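Local structure of putative phthiocerol dimycocerosate transporter LppX (Mycobacterium tuberculosis, 2BYO) at residues 195-198 / 199-202. The protein probably carries phthiocerol dimycocerosates, lipids of the mycobacterial cell wall, from the cell membrane toward the outer membrane in a large hydrophobic cavity. Residues are numbered along the deposited sequence; the frame is centred on the assembly and turned at random.
Sequences LTQS and KWNE. With LNL (alpha-linolenic acid), chain K.
The indole of Trp-200 folds back over the strand end that has just led into it, laying its six-membered ring on the backbone of Ser-198 while its N-H reaches the side chain of Gln-197. Ser-198 CA sits 3.7 Å from the centroid of that ring, only 5° off the normal, a CH-pi contact made by main chain, since the serine CB heads the other way. At the ring edge, Trp-200 NE1 donates to Gln-197 OE1 at 3.0 Å; the acceptor lies close to the indole plane, and the N-H comes in the carbonyl plane onto a lone pair. Gln-197 gets there with CG anti to its carbonyl carbon (chi1 -64°) and an extended chain, crossing the indole at about a right angle, while its CB packs 3.5 Å from Trp-200 NE1. Directly after the strand, a type II beta turn from Lys-199 to Glu-202, with Trp-200 within it, is closed by the backbone hydrogen bond from Glu-202 N to Lys-199 O at 3.0 Å. The lysine bends at its last two torsions, bringing NZ to Glu-202 OE1 at 3.2 Å, a salt bridge whose hydrogen bond is weak. His-180 stacks on the tryptophan ring, and Asn-201 OD1 accepts from Thr-39 N, tying the turn to the residue just ahead of strand 40-49. Farther back on strand 191-198, Leu-195 CD1 meets C7 of alpha-linolenic acid at 3.6 Å, consistent with a place on the wall of the hydrophobic cavity of the U-shaped beta-half-barrel. Gln-197 itself borders the bound docosahexaenoic acid, so the indole bond gives the amide oxygen of a buried glutamine a polar partner beside lipid and favours the amide rotation that turns OE1, not NE2, to the indole N-H.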
ATOM      1  N   LEU A 195       1.908   3.262   3.656  1.00 28.78           N
ATOM      2  CA  LEU A 195       2.696   2.439   2.764  1.00 28.92           C
ATOM      3  C   LEU A 195       3.762   3.298   2.121  1.00 27.55           C
ATOM      4  O   LEU A 195       3.457   4.281   1.452  1.00 26.95           O
ATOM      5  CB  LEU A 195       1.786   1.812   1.715  1.00 31.13           C
ATOM      6  CG  LEU A 195       2.466   0.724   0.905  1.00 34.68           C
ATOM      7  CD1 LEU A 195       1.468  -0.373   0.584  1.00 39.81           C
ATOM      8  CD2 LEU A 195       3.120   1.289  -0.368  1.00 36.41           C
ATOM      9  N   THR A 196       5.013   2.927   2.340  1.00 27.20           N
ATOM     10  CA  THR A 196       6.142   3.672   1.827  1.00 25.85           C
ATOM     11  C   THR A 196       6.924   2.791   0.842  1.00 25.94           C
ATOM     12  O   THR A 196       7.323   1.669   1.175  1.00 23.81           O
ATOM     13  CB  THR A 196       7.029   4.150   3.000  1.00 27.65           C
ATOM     14  OG1 THR A 196       6.231   4.943   3.894  1.00 28.51           O
ATOM     15  CG2 THR A 196       8.222   4.984   2.512  1.00 27.06           C
ATOM     16  N   GLN A 197       7.117   3.306  -0.379  1.00 25.07           N
ATOM     17  CA  GLN A 197       7.902   2.612  -1.408  1.00 24.70           C
ATOM     18  C   GLN A 197       9.355   3.099  -1.442  1.00 24.19           C
ATOM     19  O   GLN A 197       9.649   4.268  -1.156  1.00 23.40           O
ATOM     20  CB  GLN A 197       7.299   2.838  -2.804  1.00 24.75           C
ATOM     21  CG  GLN A 197       5.900   2.274  -3.020  1.00 27.09           C
ATOM     22  CD  GLN A 197       5.371   2.528  -4.423  1.00 27.15           C
ATOM     23  OE1 GLN A 197       6.121   2.891  -5.337  1.00 28.23           O
ATOM     24  NE2 GLN A 197       4.075   2.322  -4.604  1.00 29.66           N
ATOM     25  N   SER A 198      10.245   2.196  -1.845  1.00 24.36           N
ATOM     26  CA  SER A 198      11.650   2.513  -2.098  1.00 24.32           C
ATOM     27  C   SER A 198      12.242   1.430  -2.985  1.00 24.85           C
ATOM     28  O   SER A 198      11.569   0.455  -3.325  1.00 25.12           O
ATOM     29  CB  SER A 198      12.422   2.606  -0.778  1.00 23.82           C
ATOM     30  OG  SER A 198      12.314   1.392  -0.048  1.00 25.32           O
ATOM     31  N   LYS A 199      13.507   1.597  -3.352  1.00 25.90           N
ATOM     32  CA  LYS A 199      14.268   0.564  -4.084  1.00 26.92           C
ATOM     33  C   LYS A 199      13.625   0.181  -5.415  1.00 26.61           C
ATOM     34  O   LYS A 199      13.706  -0.960  -5.866  1.00 26.46           O
ATOM     35  CB  LYS A 199      14.504  -0.675  -3.206  1.00 28.35           C
ATOM     36  CG  LYS A 199      15.139  -0.334  -1.837  1.00 28.92           C
ATOM     37  CD  LYS A 199      15.640  -1.567  -1.114  1.00 29.28           C
ATOM     38  CE  LYS A 199      17.006  -2.023  -1.595  1.00 31.05           C
ATOM     39  NZ  LYS A 199      18.118  -1.177  -1.077  1.00 31.32           N
ATOM     40  N   TRP A 200      13.004   1.167  -6.047  1.00 27.23           N
ATOM     41  CA  TRP A 200      12.304   0.967  -7.308  1.00 27.20           C
ATOM     42  C   TRP A 200      13.238   0.338  -8.319  1.00 28.16           C
ATOM     43  O   TRP A 200      14.311   0.876  -8.582  1.00 28.83           O
ATOM     44  CB  TRP A 200      11.792   2.306  -7.846  1.00 27.30           C
ATOM     45  CG  TRP A 200      10.853   3.007  -6.882  1.00 26.83           C
ATOM     46  CD1 TRP A 200       9.501   2.823  -6.770  1.00 26.39           C
ATOM     47  CD2 TRP A 200      11.206   4.003  -5.901  1.00 27.10           C
ATOM     48  NE1 TRP A 200       8.987   3.649  -5.782  1.00 25.98           N
ATOM     49  CE2 TRP A 200      10.008   4.382  -5.238  1.00 24.82           C
ATOM     50  CE3 TRP A 200      12.414   4.619  -5.529  1.00 25.94           C
ATOM     51  CZ2 TRP A 200       9.985   5.335  -4.215  1.00 25.00           C
ATOM     52  CZ3 TRP A 200      12.392   5.575  -4.513  1.00 25.63           C
ATOM     53  CH2 TRP A 200      11.179   5.921  -3.866  1.00 26.03           C
ATOM     54  N   ASN A 201      12.827  -0.809  -8.860  1.00 28.13           N
ATOM     55  CA  ASN A 201      13.559  -1.514  -9.891  1.00 30.37           C
ATOM     56  C   ASN A 201      14.966  -1.980  -9.489  1.00 30.56           C
ATOM     57  O   ASN A 201      15.791  -2.307 -10.344  1.00 32.18           O
ATOM     58  CB  ASN A 201      13.565  -0.699 -11.190  1.00 31.46           C
ATOM     59  CG  ASN A 201      12.178  -0.577 -11.806  1.00 33.70           C
ATOM     60  OD1 ASN A 201      11.348  -1.471 -11.664  1.00 33.60           O
ATOM     61  ND2 ASN A 201      11.932   0.517 -12.509  1.00 32.61           N
ATOM     62  N   GLU A 202      15.227  -2.047  -8.186  1.00 29.87           N
ATOM     63  CA  GLU A 202      16.440  -2.692  -7.689  1.00 31.00           C
ATOM     64  C   GLU A 202      16.116  -4.178  -7.542  1.00 32.91           C
ATOM     65  O   GLU A 202      15.035  -4.531  -7.077  1.00 33.71           O
ATOM     66  CB  GLU A 202      16.897  -2.067  -6.369  1.00 29.40           C
ATOM     67  CG  GLU A 202      17.282  -0.584  -6.530  1.00 28.79           C
ATOM     68  CD  GLU A 202      17.667   0.113  -5.228  1.00 28.28           C
ATOM     69  OE1 GLU A 202      18.080  -0.555  -4.262  1.00 30.89           O
ATOM     70  OE2 GLU A 202      17.545   1.352  -5.168  1.00 29.05           O
TER
HETATM   71  O1  LNL K1217      -1.195  -8.580  -1.467  1.00 70.19           O
HETATM   72  C1  LNL K1217      -0.020  -8.702  -1.042  1.00 68.63           C
HETATM   73  O2  LNL K1217       0.236  -8.775   0.182  1.00 70.08           O
HETATM   74  C2  LNL K1217       1.121  -8.791  -2.040  1.00 67.94           C
HETATM   75  C3  LNL K1217       1.808  -7.446  -2.245  1.00 66.97           C
HETATM   76  C4  LNL K1217       2.810  -7.119  -1.132  1.00 66.63           C
HETATM   77  C5  LNL K1217       2.402  -5.976  -0.190  1.00 66.24           C
HETATM   78  C6  LNL K1217       1.849  -4.723  -0.893  1.00 66.63           C
HETATM   79  C7  LNL K1217       0.951  -3.914   0.047  1.00 66.44           C
HETATM   80  C8  LNL K1217      -0.520  -4.343  -0.001  1.00 65.85           C
HETATM   81  C9  LNL K1217      -1.474  -3.167   0.231  1.00 64.83           C
HETATM   82  C10 LNL K1217      -2.184  -3.205   1.583  1.00 63.34           C
HETATM   83  C11 LNL K1217      -1.465  -2.298   2.562  1.00 61.91           C
HETATM   84  C12 LNL K1217      -1.572  -0.962   2.556  1.00 59.92           C
HETATM   85  C13 LNL K1217      -2.438  -0.186   1.580  1.00 58.98           C
HETATM   86  C14 LNL K1217      -1.961   1.261   1.444  1.00 57.69           C
HETATM   87  C15 LNL K1217      -2.636   2.232   2.414  1.00 55.04           C
HETATM   88  C16 LNL K1217      -2.871   3.599   1.770  1.00 54.39           C
HETATM   89  C17 LNL K1217      -4.046   3.584   0.789  1.00 54.52           C
HETATM   90  C18 LNL K1217      -4.387   4.960   0.249  1.00 53.13           C